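Local coordinates for mannuronan C5-epimerase (Pseudomonas syringae pv. tomato, PDB 4NK6), which converts beta-D-mannuronate residues of periplasmic alginate to alpha-L-guluronate and belongs to a complex that shields the polymer from lyase degradation on its way to export, at residues 36-41 with 235-240; 186-191 with 214-219; 247-252 with 272-277; 297-302 with 322-327. All coordinates share one frame; numbering follows the deposited sequence.

Interaction 1 (36-41 with 235-240)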
loop_
_atom_site.group_PDB
_atom_site.type_symbol
_atom_site.label_atom_id
_atom_site.label_comp_id
_atom_site.label_asym_id
_atom_site.label_seq_id
_atom_site.Cartn_x
_atom_site.Cartn_y
_atom_site.Cartn_z
ATOM N N TYR A 36 8.456 2.893 16.169
ATOM C CA TYR A 36 8.416 2.019 14.988
ATOM C C TYR A 36 9.818 1.699 14.457
ATOM O O TYR A 36 10.309 2.334 13.515
ATOM C CB TYR A 36 7.521 2.612 13.889
ATOM C CG TYR A 36 6.128 2.962 14.379
ATOM C CD1 TYR A 36 5.395 2.069 15.156
ATOM C CD2 TYR A 36 5.566 4.205 14.105
ATOM C CE1 TYR A 36 4.127 2.400 15.632
ATOM C CE2 TYR A 36 4.297 4.542 14.573
ATOM C CZ TYR A 36 3.585 3.638 15.328
ATOM O OH TYR A 36 2.332 3.976 15.786
ATOM N N THR A 37 10.454 0.708 15.079
ATOM C CA THR A 37 11.838 0.346 14.781
ATOM C C THR A 37 11.985 -1.165 14.651
ATOM O O THR A 37 11.144 -1.928 15.134
ATOM C CB THR A 37 12.808 0.801 15.899
ATOM O OG1 THR A 37 12.623 -0.028 17.048
ATOM C CG2 THR A 37 12.581 2.257 16.282
ATOM N N THR A 38 13.069 -1.595 14.013
ATOM C CA THR A 38 13.340 -3.018 13.847
ATOM C C THR A 38 13.532 -3.715 15.196
ATOM O O THR A 38 13.121 -4.863 15.369
ATOM C CB THR A 38 14.570 -3.264 12.937
ATOM O OG1 THR A 38 14.334 -2.685 11.646
ATOM C CG2 THR A 38 14.837 -4.757 12.768
ATOM N N GLU A 39 14.144 -3.036 16.162
ATOM C CA GLU A 39 14.310 -3.663 17.470
ATOM C C GLU A 39 12.960 -3.874 18.163
ATOM O O GLU A 39 12.750 -4.890 18.821
ATOM C CB GLU A 39 15.295 -2.904 18.368
ATOM C CG GLU A 39 15.814 -3.761 19.528
ATOM C CD GLU A 39 16.065 -5.232 19.139
ATOM O OE1 GLU A 39 15.303 -6.115 19.605
ATOM O OE2 GLU A 39 17.028 -5.513 18.387
ATOM N N ALA A 40 12.037 -2.934 18.002
ATOM C CA ALA A 40 10.697 -3.128 18.542
ATOM C C ALA A 40 9.954 -4.226 17.761
ATOM O O ALA A 40 9.190 -4.994 18.343
ATOM C CB ALA A 40 9.914 -1.825 18.526
ATOM N N ALA A 41 10.181 -4.310 16.452
ATOM C CA ALA A 41 9.495 -5.335 15.657
ATOM C C ALA A 41 9.901 -6.742 16.093
ATOM O O ALA A 41 9.059 -7.625 16.219
ATOM C CB ALA A 41 9.735 -5.137 14.157
ATOM N N TRP A 235 3.001 -3.405 10.663
ATOM C CA TRP A 235 3.946 -2.362 10.299
ATOM C C TRP A 235 4.738 -2.804 9.096
ATOM O O TRP A 235 5.039 -3.984 8.939
ATOM C CB TRP A 235 4.992 -2.115 11.398
ATOM C CG TRP A 235 4.525 -1.769 12.788
ATOM C CD1 TRP A 235 3.267 -1.416 13.191
ATOM C CD2 TRP A 235 5.346 -1.741 13.965
ATOM N NE1 TRP A 235 3.257 -1.173 14.549
ATOM C CE2 TRP A 235 4.519 -1.366 15.046
ATOM C CE3 TRP A 235 6.703 -1.995 14.207
ATOM C CZ2 TRP A 235 5.005 -1.246 16.353
ATOM C CZ3 TRP A 235 7.183 -1.875 15.500
ATOM C CH2 TRP A 235 6.336 -1.502 16.559
ATOM N N ILE A 236 5.125 -1.838 8.280
ATOM C CA ILE A 236 6.137 -2.047 7.263
ATOM C C ILE A 236 7.107 -0.881 7.386
ATOM O O ILE A 236 6.749 0.262 7.090
ATOM C CB ILE A 236 5.527 -2.088 5.864
ATOM C CG1 ILE A 236 4.695 -3.360 5.699
ATOM C CG2 ILE A 236 6.632 -2.064 4.810
ATOM C CD1 ILE A 236 3.825 -3.375 4.447
ATOM N N ILE A 237 8.322 -1.158 7.850
ATOM C CA ILE A 237 9.258 -0.081 8.167
ATOM C C ILE A 237 10.655 -0.275 7.566
ATOM O O ILE A 237 11.160 -1.400 7.479
ATOM C CB ILE A 237 9.389 0.145 9.701
ATOM C CG1 ILE A 237 9.970 -1.090 10.378
ATOM C CG2 ILE A 237 8.040 0.515 10.330
ATOM C CD1 ILE A 237 10.217 -0.901 11.858
ATOM N N ASP A 238 11.262 0.842 7.166
ATOM C CA ASP A 238 12.650 0.895 6.692
ATOM C C ASP A 238 12.986 -0.177 5.658
ATOM O O ASP A 238 14.071 -0.752 5.671
ATOM C CB ASP A 238 13.614 0.815 7.872
ATOM C CG ASP A 238 13.328 1.873 8.914
ATOM O OD1 ASP A 238 13.048 3.029 8.524
ATOM O OD2 ASP A 238 13.365 1.544 10.115
ATOM N N SER A 239 12.037 -0.436 4.771
ATOM C CA SER A 239 12.174 -1.493 3.792
ATOM C C SER A 239 12.180 -0.925 2.377
ATOM O O SER A 239 12.090 0.283 2.189
ATOM C CB SER A 239 11.051 -2.518 3.978
ATOM O OG SER A 239 11.224 -3.146 5.243
ATOM N N GLU A 240 12.296 -1.794 1.383
ATOM C CA GLU A 240 12.363 -1.321 0.010
ATOM C C GLU A 240 11.596 -2.244 -0.928
ATOM O O GLU A 240 11.771 -3.461 -0.891
ATOM C CB GLU A 240 13.829 -1.157 -0.424
ATOM C CG GLU A 240 13.991 -0.740 -1.882
ATOM C CD GLU A 240 15.376 -0.195 -2.199
ATOM O OE1 GLU A 240 15.923 0.569 -1.379
ATOM O OE2 GLU A 240 15.916 -0.530 -3.275
HETATM O O HOH W 1 12.484 3.083 11.888
HETATM O O HOH W 2 14.621 0.026 11.872
#
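Tyr36 presents its ring edge to one face of the Trp235 indole, a T-shaped (edge-to-face) pair that lays the N-terminal segment, with its short helix 38-41, against the outside of the right-handed beta-helix at the end of strand 233-236. The planes stand at 72°, and Tyr36 CD1 lies 3.5 Å from Trp235 CZ2, displaced toward the rim of the indole. At the indole's own edge, near its plane, come Ala40 CB, 4.1 Å from Trp235 CZ3, and the carbonyl oxygen of Thr37. Outside the two segments, Trp195 adds a second edge-to-face partner for Trp235.

Ile237 supplies the other apolar contact. Its CG1 sits between backbone N and carbonyl carbon (chi1 63°), and the extended chain beyond it carries CD1 to 3.3 Å from Thr37 C, at the start of the helix. Thr37 is the N-cap there: its OG1 accepts from Ala40 N over 3.1 Å.

No direct hydrogen bond joins the segments; two waters bridge them instead, both donating to Asp238 OD2. One also donates to Tyr36 O, at 2.8 Å, whereas the other accepts from Thr38 N at 3.1 Å.

Interaction 2 (186-191 with 214-219)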
loop_
_atom_site.group_PDB
_atom_site.type_symbol
_atom_site.label_atom_id
_atom_site.label_comp_id
_atom_site.label_asym_id
_atom_site.label_seq_id
_atom_site.Cartn_x
_atom_site.Cartn_y
_atom_site.Cartn_z
ATOM N N VAL A 186 2.546 -11.303 -1.474
ATOM C CA VAL A 186 2.257 -11.533 -0.058
ATOM C C VAL A 186 0.841 -11.048 0.221
ATOM O O VAL A 186 0.429 -9.996 -0.276
ATOM C CB VAL A 186 3.236 -10.781 0.868
ATOM C CG1 VAL A 186 2.914 -11.070 2.345
ATOM C CG2 VAL A 186 4.687 -11.177 0.556
ATOM N N LEU A 187 0.092 -11.826 0.991
ATOM C CA LEU A 187 -1.296 -11.501 1.287
ATOM C C LEU A 187 -1.566 -11.868 2.729
ATOM O O LEU A 187 -1.260 -12.975 3.147
ATOM C CB LEU A 187 -2.240 -12.300 0.370
ATOM C CG LEU A 187 -3.735 -12.314 0.729
ATOM C CD1 LEU A 187 -4.309 -10.905 0.689
ATOM C CD2 LEU A 187 -4.544 -13.246 -0.184
ATOM N N THR A 188 -2.112 -10.937 3.500
ATOM C CA THR A 188 -2.546 -11.255 4.861
ATOM C C THR A 188 -4.040 -10.990 5.003
ATOM O O THR A 188 -4.604 -10.154 4.273
ATOM C CB THR A 188 -1.746 -10.481 5.938
ATOM O OG1 THR A 188 -2.153 -9.108 5.953
ATOM C CG2 THR A 188 -0.249 -10.566 5.655
ATOM N N TRP A 189 -4.670 -11.702 5.935
ATOM C CA TRP A 189 -6.128 -11.711 6.070
ATOM C C TRP A 189 -6.596 -11.119 7.395
ATOM O O TRP A 189 -5.783 -10.749 8.241
ATOM C CB TRP A 189 -6.686 -13.140 5.943
ATOM C CG TRP A 189 -6.769 -13.679 4.537
ATOM C CD1 TRP A 189 -6.152 -14.801 4.050
ATOM C CD2 TRP A 189 -7.523 -13.128 3.439
ATOM N NE1 TRP A 189 -6.473 -14.978 2.717
ATOM C CE2 TRP A 189 -7.314 -13.970 2.323
ATOM C CE3 TRP A 189 -8.357 -12.010 3.296
ATOM C CZ2 TRP A 189 -7.904 -13.722 1.076
ATOM C CZ3 TRP A 189 -8.941 -11.762 2.050
ATOM C CH2 TRP A 189 -8.711 -12.615 0.962
ATOM N N GLY A 190 -7.913 -11.049 7.577
ATOM C CA GLY A 190 -8.486 -10.517 8.799
ATOM C C GLY A 190 -7.954 -11.215 10.038
ATOM O O GLY A 190 -7.828 -12.438 10.055
ATOM N N GLY A 191 -7.625 -10.433 11.067
ATOM C CA GLY A 191 -7.147 -10.977 12.323
ATOM C C GLY A 191 -5.653 -11.246 12.340
ATOM O O GLY A 191 -5.120 -11.679 13.346
ATOM N N VAL A 214 2.001 -6.652 -1.980
ATOM C CA VAL A 214 1.901 -6.881 -0.541
ATOM C C VAL A 214 0.528 -6.337 -0.193
ATOM O O VAL A 214 0.287 -5.141 -0.307
ATOM C CB VAL A 214 2.988 -6.120 0.239
ATOM C CG1 VAL A 214 2.717 -6.174 1.743
ATOM C CG2 VAL A 214 4.374 -6.668 -0.099
ATOM N N SER A 215 -0.385 -7.225 0.177
ATOM C CA SER A 215 -1.776 -6.852 0.388
ATOM C C SER A 215 -2.210 -7.244 1.783
ATOM O O SER A 215 -2.050 -8.392 2.176
ATOM C CB SER A 215 -2.691 -7.565 -0.623
ATOM O OG SER A 215 -2.408 -7.161 -1.948
ATOM N N ILE A 216 -2.772 -6.281 2.511
ATOM C CA ILE A 216 -3.288 -6.487 3.860
ATOM C C ILE A 216 -4.807 -6.384 3.754
ATOM O O ILE A 216 -5.315 -5.381 3.285
ATOM C CB ILE A 216 -2.773 -5.379 4.806
ATOM C CG1 ILE A 216 -1.261 -5.178 4.623
ATOM C CG2 ILE A 216 -3.131 -5.681 6.251
ATOM C CD1 ILE A 216 -0.416 -6.403 5.042
ATOM N N SER A 217 -5.548 -7.397 4.188
ATOM C CA SER A 217 -6.966 -7.409 3.851
ATOM C C SER A 217 -7.885 -8.115 4.828
ATOM O O SER A 217 -7.642 -9.254 5.226
ATOM C CB SER A 217 -7.162 -8.032 2.458
ATOM O OG SER A 217 -8.517 -7.969 2.037
ATOM N N GLN A 218 -8.972 -7.443 5.185
ATOM C CA GLN A 218 -10.077 -8.126 5.836
ATOM C C GLN A 218 -10.601 -9.206 4.882
ATOM O O GLN A 218 -10.444 -9.090 3.660
ATOM C CB GLN A 218 -11.176 -7.111 6.175
ATOM C CG GLN A 218 -12.436 -7.685 6.822
ATOM C CD GLN A 218 -12.157 -8.449 8.119
ATOM O OE1 GLN A 218 -11.755 -9.610 8.091
ATOM N NE2 GLN A 218 -12.383 -7.799 9.255
ATOM N N TYR A 219 -11.212 -10.255 5.426
ATOM C CA TYR A 219 -11.875 -11.263 4.599
ATOM C C TYR A 219 -12.998 -10.622 3.777
ATOM O O TYR A 219 -13.426 -9.501 4.070
ATOM C CB TYR A 219 -12.470 -12.370 5.470
ATOM C CG TYR A 219 -11.452 -13.259 6.147
ATOM C CD1 TYR A 219 -10.796 -14.256 5.438
ATOM C CD2 TYR A 219 -11.158 -13.113 7.504
ATOM C CE1 TYR A 219 -9.866 -15.075 6.050
ATOM C CE2 TYR A 219 -10.231 -13.931 8.125
ATOM C CZ TYR A 219 -9.590 -14.914 7.389
ATOM O OH TYR A 219 -8.665 -15.737 7.986
HETATM O O HOH W 3 -0.842 -9.315 -2.709
#
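Val186 and Val214, Leu187 and Ser215, and Thr188 and Ile216 pair in parallel register on successive turns of the right-handed beta-helix, strands 186-188 and 215-217 running 4.8 Å apart at an angle of 14°. Three backbone hydrogen bonds hold them: Ser215 N to Val186 O, Thr188 N to Ser215 O, and Ser217 N to Thr188 O. The last is the most bent, with 133° at the hydrogen. A water adds a fourth link, donating to Val186 O and accepting from Ser215 OG.

On one face of the strands Val186 lies beside Val214, and next to them Thr188 and Ile216 point the same way, Thr188 OG1 resting 3.3 Å from Ile216 CD1.

Beyond the strands the contact becomes aromatic. The Trp189 and Tyr219 planes are almost parallel, 7° apart, but slid so far that the rings barely overlap; there is also a CH-pi contact, Trp189 CB lying 4.0 Å from the centroid of the Tyr219 ring, over its face. That same tyrosine face receives Gly190 N, while Leu187 CG lies against the indole face turned from Tyr219. Hydrogen bonds to other parts of the chain anchor both ring ends, Trp189 NE1 to Gly63 O and Tyr219 OH with Glu153.

Gln218 folds back at chi2, which brings its OE1 within 3.5 Å of Gly190 CA. In turn, Gln218 OE1 accepts from Tyr219 N at 2.8 Å, in the amide plane and on a lone pair.

Interaction 3 (247-252 with 272-277)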
loop_
_atom_site.group_PDB
_atom_site.type_symbol
_atom_site.label_atom_id
_atom_site.label_comp_id
_atom_site.label_asym_id
_atom_site.label_seq_id
_atom_site.Cartn_x
_atom_site.Cartn_y
_atom_site.Cartn_z
ATOM N N GLY A 247 2.905 -1.404 -4.836
ATOM C CA GLY A 247 3.882 -1.529 -3.770
ATOM C C GLY A 247 3.245 -1.938 -2.454
ATOM O O GLY A 247 3.799 -2.753 -1.709
ATOM N N PHE A 248 2.086 -1.360 -2.157
ATOM C CA PHE A 248 1.342 -1.696 -0.941
ATOM C C PHE A 248 -0.150 -1.543 -1.205
ATOM O O PHE A 248 -0.575 -0.594 -1.855
ATOM C CB PHE A 248 1.744 -0.789 0.226
ATOM C CG PHE A 248 0.883 -0.967 1.479
ATOM C CD1 PHE A 248 -0.282 -0.223 1.663
ATOM C CD2 PHE A 248 1.247 -1.869 2.466
ATOM C CE1 PHE A 248 -1.072 -0.379 2.799
ATOM C CE2 PHE A 248 0.467 -2.027 3.617
ATOM C CZ PHE A 248 -0.698 -1.278 3.782
ATOM N N TYR A 249 -0.943 -2.476 -0.694
ATOM C CA TYR A 249 -2.390 -2.387 -0.809
ATOM C C TYR A 249 -3.016 -2.812 0.502
ATOM O O TYR A 249 -2.503 -3.707 1.176
ATOM C CB TYR A 249 -2.889 -3.311 -1.935
ATOM C CG TYR A 249 -4.398 -3.491 -1.976
ATOM C CD1 TYR A 249 -5.206 -2.597 -2.671
ATOM C CD2 TYR A 249 -5.011 -4.558 -1.329
ATOM C CE1 TYR A 249 -6.587 -2.752 -2.716
ATOM C CE2 TYR A 249 -6.395 -4.722 -1.368
ATOM C CZ TYR A 249 -7.172 -3.816 -2.065
ATOM O OH TYR A 249 -8.540 -3.971 -2.106
ATOM N N CYS A 250 -4.124 -2.182 0.869
ATOM C CA CYS A 250 -4.922 -2.712 1.966
ATOM C C CYS A 250 -6.427 -2.505 1.784
ATOM O O CYS A 250 -6.867 -1.672 0.992
ATOM C CB CYS A 250 -4.440 -2.203 3.333
ATOM S SG CYS A 250 -4.688 -0.445 3.641
ATOM N N TYR A 251 -7.200 -3.286 2.529
ATOM C CA TYR A 251 -8.654 -3.296 2.443
ATOM C C TYR A 251 -9.194 -3.504 3.847
ATOM O O TYR A 251 -8.821 -4.479 4.511
ATOM C CB TYR A 251 -9.100 -4.457 1.537
ATOM C CG TYR A 251 -10.585 -4.800 1.580
ATOM C CD1 TYR A 251 -11.082 -5.727 2.494
ATOM C CD2 TYR A 251 -11.479 -4.226 0.683
ATOM C CE1 TYR A 251 -12.432 -6.055 2.532
ATOM C CE2 TYR A 251 -12.839 -4.543 0.709
ATOM C CZ TYR A 251 -13.304 -5.462 1.637
ATOM O OH TYR A 251 -14.642 -5.785 1.673
ATOM N N GLU A 252 -10.064 -2.599 4.289
ATOM C CA GLU A 252 -10.630 -2.636 5.634
ATOM C C GLU A 252 -9.577 -2.962 6.702
ATOM O O GLU A 252 -9.739 -3.884 7.504
ATOM C CB GLU A 252 -11.819 -3.600 5.682
ATOM C CG GLU A 252 -13.027 -3.074 4.918
ATOM C CD GLU A 252 -14.251 -3.954 5.063
ATOM O OE1 GLU A 252 -14.227 -4.867 5.916
ATOM O OE2 GLU A 252 -15.236 -3.735 4.322
ATOM N N ASP A 272 -1.088 2.171 -1.891
ATOM C CA ASP A 272 -2.494 2.259 -2.315
ATOM C C ASP A 272 -3.481 1.701 -1.274
ATOM O O ASP A 272 -4.143 0.683 -1.517
ATOM C CB ASP A 272 -2.641 1.520 -3.665
ATOM C CG ASP A 272 -4.093 1.435 -4.167
ATOM O OD1 ASP A 272 -4.850 2.422 -4.059
ATOM O OD2 ASP A 272 -4.473 0.352 -4.662
ATOM N N PRO A 273 -3.592 2.364 -0.105
ATOM C CA PRO A 273 -4.581 1.920 0.890
ATOM C C PRO A 273 -6.009 2.114 0.377
ATOM O O PRO A 273 -6.263 3.088 -0.317
ATOM C CB PRO A 273 -4.334 2.867 2.067
ATOM C CG PRO A 273 -2.926 3.359 1.887
ATOM C CD PRO A 273 -2.795 3.499 0.397
ATOM N N HIS A 274 -6.928 1.220 0.734
ATOM C CA HIS A 274 -8.240 1.202 0.095
ATOM C C HIS A 274 -9.358 0.835 1.057
ATOM O O HIS A 274 -9.125 0.244 2.120
ATOM C CB HIS A 274 -8.251 0.155 -1.038
ATOM C CG HIS A 274 -8.502 0.724 -2.403
ATOM N ND1 HIS A 274 -9.766 0.835 -2.943
ATOM C CD2 HIS A 274 -7.649 1.194 -3.345
ATOM C CE1 HIS A 274 -9.684 1.359 -4.154
ATOM N NE2 HIS A 274 -8.411 1.583 -4.424
ATOM N N ASP A 275 -10.575 1.176 0.649
ATOM C CA ASP A 275 -11.796 0.545 1.150
ATOM C C ASP A 275 -11.964 0.517 2.663
ATOM O O ASP A 275 -11.839 -0.538 3.292
ATOM C CB ASP A 275 -11.918 -0.878 0.596
ATOM C CG ASP A 275 -12.259 -0.907 -0.893
ATOM O OD1 ASP A 275 -12.219 0.147 -1.560
ATOM O OD2 ASP A 275 -12.559 -1.993 -1.403
ATOM N N ARG A 276 -12.269 1.677 3.234
ATOM C CA ARG A 276 -12.641 1.783 4.639
ATOM C C ARG A 276 -11.512 1.374 5.593
ATOM O O ARG A 276 -11.759 0.923 6.698
ATOM C CB ARG A 276 -13.940 0.999 4.913
ATOM C CG ARG A 276 -15.120 1.447 4.023
ATOM C CD ARG A 276 -16.297 0.447 4.018
ATOM N NE ARG A 276 -15.908 -0.854 3.462
ATOM C CZ ARG A 276 -15.745 -1.102 2.161
ATOM N NH1 ARG A 276 -15.394 -2.313 1.747
ATOM N NH2 ARG A 276 -15.943 -0.144 1.264
ATOM N N SER A 277 -10.271 1.526 5.154
ATOM C CA SER A 277 -9.148 1.418 6.072
ATOM C C SER A 277 -9.093 2.736 6.852
ATOM O O SER A 277 -9.621 3.752 6.392
ATOM C CB SER A 277 -7.848 1.166 5.300
ATOM O OG SER A 277 -7.900 -0.066 4.579
HETATM O O HOH W 4 -10.215 -2.495 -3.316
#
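Glu252 and Arg276 form a side-on salt bridge at the turn that ends two neighbouring strands of the beta-helix. Arg276 NE and NH1 both donate to one oxygen, Glu252 OE2, at 3.1 Å and 2.9 Å respectively. The oxygen lies in the guanidinium plane and is met on its anti side; the carboxylate and guanidinium planes stand 81° apart. In the backbone, Glu252 N donates to Asp275 O over 2.9 Å, tying the turns together there as well.

Cys250 faces inward. A chi1 of 68° tucks its sulfur over its own backbone, where SG packs 3.7 Å from Pro273 CB and approaches Ser277 OG, a hydroxyl that donates to His274 O.

Asp272 lies on the other side of the strands, alongside Tyr249; its OD2 reaches the ring edge 3.6 Å from Tyr249 CD1 and has no polar partner in the model. Beyond it, Tyr249 CE1 touches His274 CB at 3.7 Å.

His274, the inferred proton acceptor, donates from ND1 to Asp275 OD1 nearly straight (176°), and that oxygen also takes a salt bridge from Arg300. The imidazole's rotation is thereby fixed by a carboxylate that is itself anchored, consistent with a preorganised active site.

Interaction 4 (297-302 with 322-327)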
loop_
_atom_site.group_PDB
_atom_site.type_symbol
_atom_site.label_atom_id
_atom_site.label_comp_id
_atom_site.label_asym_id
_atom_site.label_seq_id
_atom_site.Cartn_x
_atom_site.Cartn_y
_atom_site.Cartn_z
ATOM N N ILE A 297 -1.816 6.871 -3.004
ATOM C CA ILE A 297 -3.245 7.126 -3.173
ATOM C C ILE A 297 -4.045 6.374 -2.116
ATOM O O ILE A 297 -3.863 5.181 -1.932
ATOM C CB ILE A 297 -3.764 6.772 -4.617
ATOM C CG1 ILE A 297 -5.298 6.849 -4.674
ATOM C CG2 ILE A 297 -3.287 5.372 -5.059
ATOM C CD1 ILE A 297 -5.929 6.678 -6.101
ATOM N N ILE A 298 -4.908 7.079 -1.397
ATOM C CA ILE A 298 -5.875 6.403 -0.547
ATOM C C ILE A 298 -7.244 6.567 -1.198
ATOM O O ILE A 298 -7.585 7.651 -1.677
ATOM C CB ILE A 298 -5.855 6.927 0.899
ATOM C CG1 ILE A 298 -6.352 8.377 0.978
ATOM C CG2 ILE A 298 -4.436 6.824 1.482
ATOM C CD1 ILE A 298 -6.302 8.948 2.396
ATOM N N SER A 299 -8.011 5.481 -1.257
ATOM C CA SER A 299 -9.238 5.493 -2.036
ATOM C C SER A 299 -10.364 4.712 -1.386
ATOM O O SER A 299 -10.175 3.586 -0.912
ATOM C CB SER A 299 -8.977 4.955 -3.448
ATOM O OG SER A 299 -10.174 4.920 -4.198
ATOM N N ARG A 300 -11.534 5.337 -1.379
ATOM C CA ARG A 300 -12.788 4.754 -0.898
ATOM C C ARG A 300 -12.888 4.674 0.613
ATOM O O ARG A 300 -12.693 3.613 1.218
ATOM C CB ARG A 300 -13.141 3.411 -1.563
ATOM C CG ARG A 300 -14.592 2.992 -1.267
ATOM C CD ARG A 300 -15.053 1.771 -2.056
ATOM N NE ARG A 300 -15.240 2.062 -3.473
ATOM C CZ ARG A 300 -14.491 1.555 -4.450
ATOM N NH1 ARG A 300 -13.505 0.710 -4.169
ATOM N NH2 ARG A 300 -14.748 1.878 -5.715
ATOM N N GLU A 301 -13.219 5.817 1.200
ATOM C CA GLU A 301 -13.370 5.966 2.643
ATOM C C GLU A 301 -12.159 5.513 3.429
ATOM O O GLU A 301 -12.282 4.846 4.453
ATOM C CB GLU A 301 -14.630 5.255 3.140
ATOM C CG GLU A 301 -15.875 5.653 2.367
ATOM C CD GLU A 301 -17.130 5.231 3.087
ATOM O OE1 GLU A 301 -17.639 4.133 2.794
ATOM O OE2 GLU A 301 -17.587 5.992 3.963
ATOM N N VAL A 302 -10.975 5.869 2.958
ATOM C CA VAL A 302 -9.826 5.757 3.829
ATOM C C VAL A 302 -9.847 7.015 4.684
ATOM O O VAL A 302 -9.651 8.126 4.182
ATOM C CB VAL A 302 -8.524 5.586 3.055
ATOM C CG1 VAL A 302 -7.365 5.422 4.031
ATOM C CG2 VAL A 302 -8.629 4.360 2.158
ATOM N N LEU A 322 -6.146 11.689 -2.673
ATOM C CA LEU A 322 -7.224 11.280 -1.761
ATOM C C LEU A 322 -8.485 11.113 -2.606
ATOM O O LEU A 322 -8.948 12.075 -3.218
ATOM C CB LEU A 322 -7.474 12.336 -0.680
ATOM C CG LEU A 322 -6.532 12.417 0.532
ATOM C CD1 LEU A 322 -5.081 12.529 0.131
ATOM C CD2 LEU A 322 -6.920 13.584 1.437
ATOM N N ASP A 323 -9.035 9.900 -2.642
ATOM C CA ASP A 323 -10.068 9.557 -3.622
ATOM C C ASP A 323 -11.312 8.948 -2.972
ATOM O O ASP A 323 -11.219 8.275 -1.935
ATOM C CB ASP A 323 -9.481 8.575 -4.645
ATOM C CG ASP A 323 -10.488 8.140 -5.711
ATOM O OD1 ASP A 323 -11.109 9.011 -6.348
ATOM O OD2 ASP A 323 -10.656 6.922 -5.911
ATOM N N ARG A 324 -12.468 9.184 -3.587
ATOM C CA ARG A 324 -13.710 8.485 -3.230
ATOM C C ARG A 324 -14.086 8.575 -1.750
ATOM O O ARG A 324 -14.097 7.567 -1.032
ATOM C CB ARG A 324 -13.653 7.019 -3.686
ATOM C CG ARG A 324 -13.845 6.838 -5.197
ATOM C CD ARG A 324 -13.656 5.392 -5.665
ATOM N NE ARG A 324 -14.185 5.186 -7.018
ATOM C CZ ARG A 324 -13.557 5.556 -8.134
ATOM N NH1 ARG A 324 -12.373 6.155 -8.068
ATOM N NH2 ARG A 324 -14.114 5.328 -9.321
ATOM N N ASN A 325 -14.389 9.789 -1.302
ATOM C CA ASN A 325 -14.943 10.006 0.030
ATOM C C ASN A 325 -14.001 9.550 1.153
ATOM O O ASN A 325 -14.434 8.999 2.172
ATOM C CB ASN A 325 -16.332 9.348 0.135
ATOM C CG ASN A 325 -17.143 9.873 1.301
ATOM O OD1 ASN A 325 -16.920 10.990 1.772
ATOM N ND2 ASN A 325 -18.099 9.066 1.774
ATOM N N SER A 326 -12.708 9.789 0.955
ATOM C CA SER A 326 -11.704 9.572 1.990
ATOM C C SER A 326 -11.548 10.853 2.800
ATOM O O SER A 326 -11.038 11.856 2.289
ATOM C CB SER A 326 -10.367 9.177 1.358
ATOM O OG SER A 326 -10.466 7.916 0.719
ATOM N N VAL A 327 -11.993 10.825 4.057
ATOM C CA VAL A 327 -12.175 12.051 4.841
ATOM C C VAL A 327 -11.491 12.014 6.214
ATOM O O VAL A 327 -11.147 10.948 6.711
ATOM C CB VAL A 327 -13.692 12.355 5.052
ATOM C CG1 VAL A 327 -14.449 12.272 3.730
ATOM C CG2 VAL A 327 -14.305 11.397 6.069
#
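Ser299 and Asp323 meet on adjacent turns of the right-handed beta-helix, where strands 296-299 and 320-323 run parallel and then bend together into matching turns. Among the backbone bonds, Asp323 N donates to Ile298 O, Arg300 N to Asp323 O at 3.0 Å, and Glu301 N to Arg324 O. The contact thus continues past the strands themselves, and Arg300 CA and Glu301 CA also lean on carbonyl oxygens, those of Arg324 and Asn325.

Among the side chains, Asp323 OD2 is gripped twice. It takes the Ser299 hydroxyl on its anti side, at 2.7 Å, and Arg324 NH1 on its syn lone pair, in the guanidinium plane, at 2.9 Å. Two donors on one oxygen fix the carboxylate's rotation. Ser299 OG gets there by lying opposite its own backbone N across CA-CB (chi1 178°); the same residue's side chain lies near inferred catalytic His274.

Polar side chains of the turns run in matching pairs. Arg300 and Arg324 lie side by side, heading the same way, with their guanidinium planes 66° apart, and Arg300 NH2 is 3.6 Å from Arg324 NE. Asp407 forms salt bridges with both nitrogens, so the two arginines gather round a shared carboxylate. Glu301 and Asn325 likewise run alongside each other, their planes 7° apart.

The apolar side-chain contact is Ile298 on Leu322, CD1 to CG 3.9 Å.

A closing group of hydrogen bonds belongs to Ser326: its OG donates to Asp323 O, reaching that oxygen from the face opposite Arg300 N, and accepts from Val302 N at 3.1 Å.

In the fold
Interactions 2, 3 and 4 lie in sequence along one face of the beta-helix, whose parallel strands 186-188, 215-217, 246-251, 269-274, 296-299 and 320-323 are successive neighbours. The centres of interactions 2 and 3 are about 10 Å apart, as are those of 3 and 4, each pair touching: Ile216 meets Tyr249 and Tyr251 through probable backbone bonds, and Asp275 and Arg276 meet Ser299 and Arg300. Interaction 1 lies 18 Å from interaction 2 between centres; it closes a long loop containing interaction 2, and touches interactions 2 and 3 through Ile236, packed on Val214 and Phe248, but not interaction 4, about 13 Å off at the nearest atoms. Inferred catalytic His274 thus sits within a continuous stack of turns.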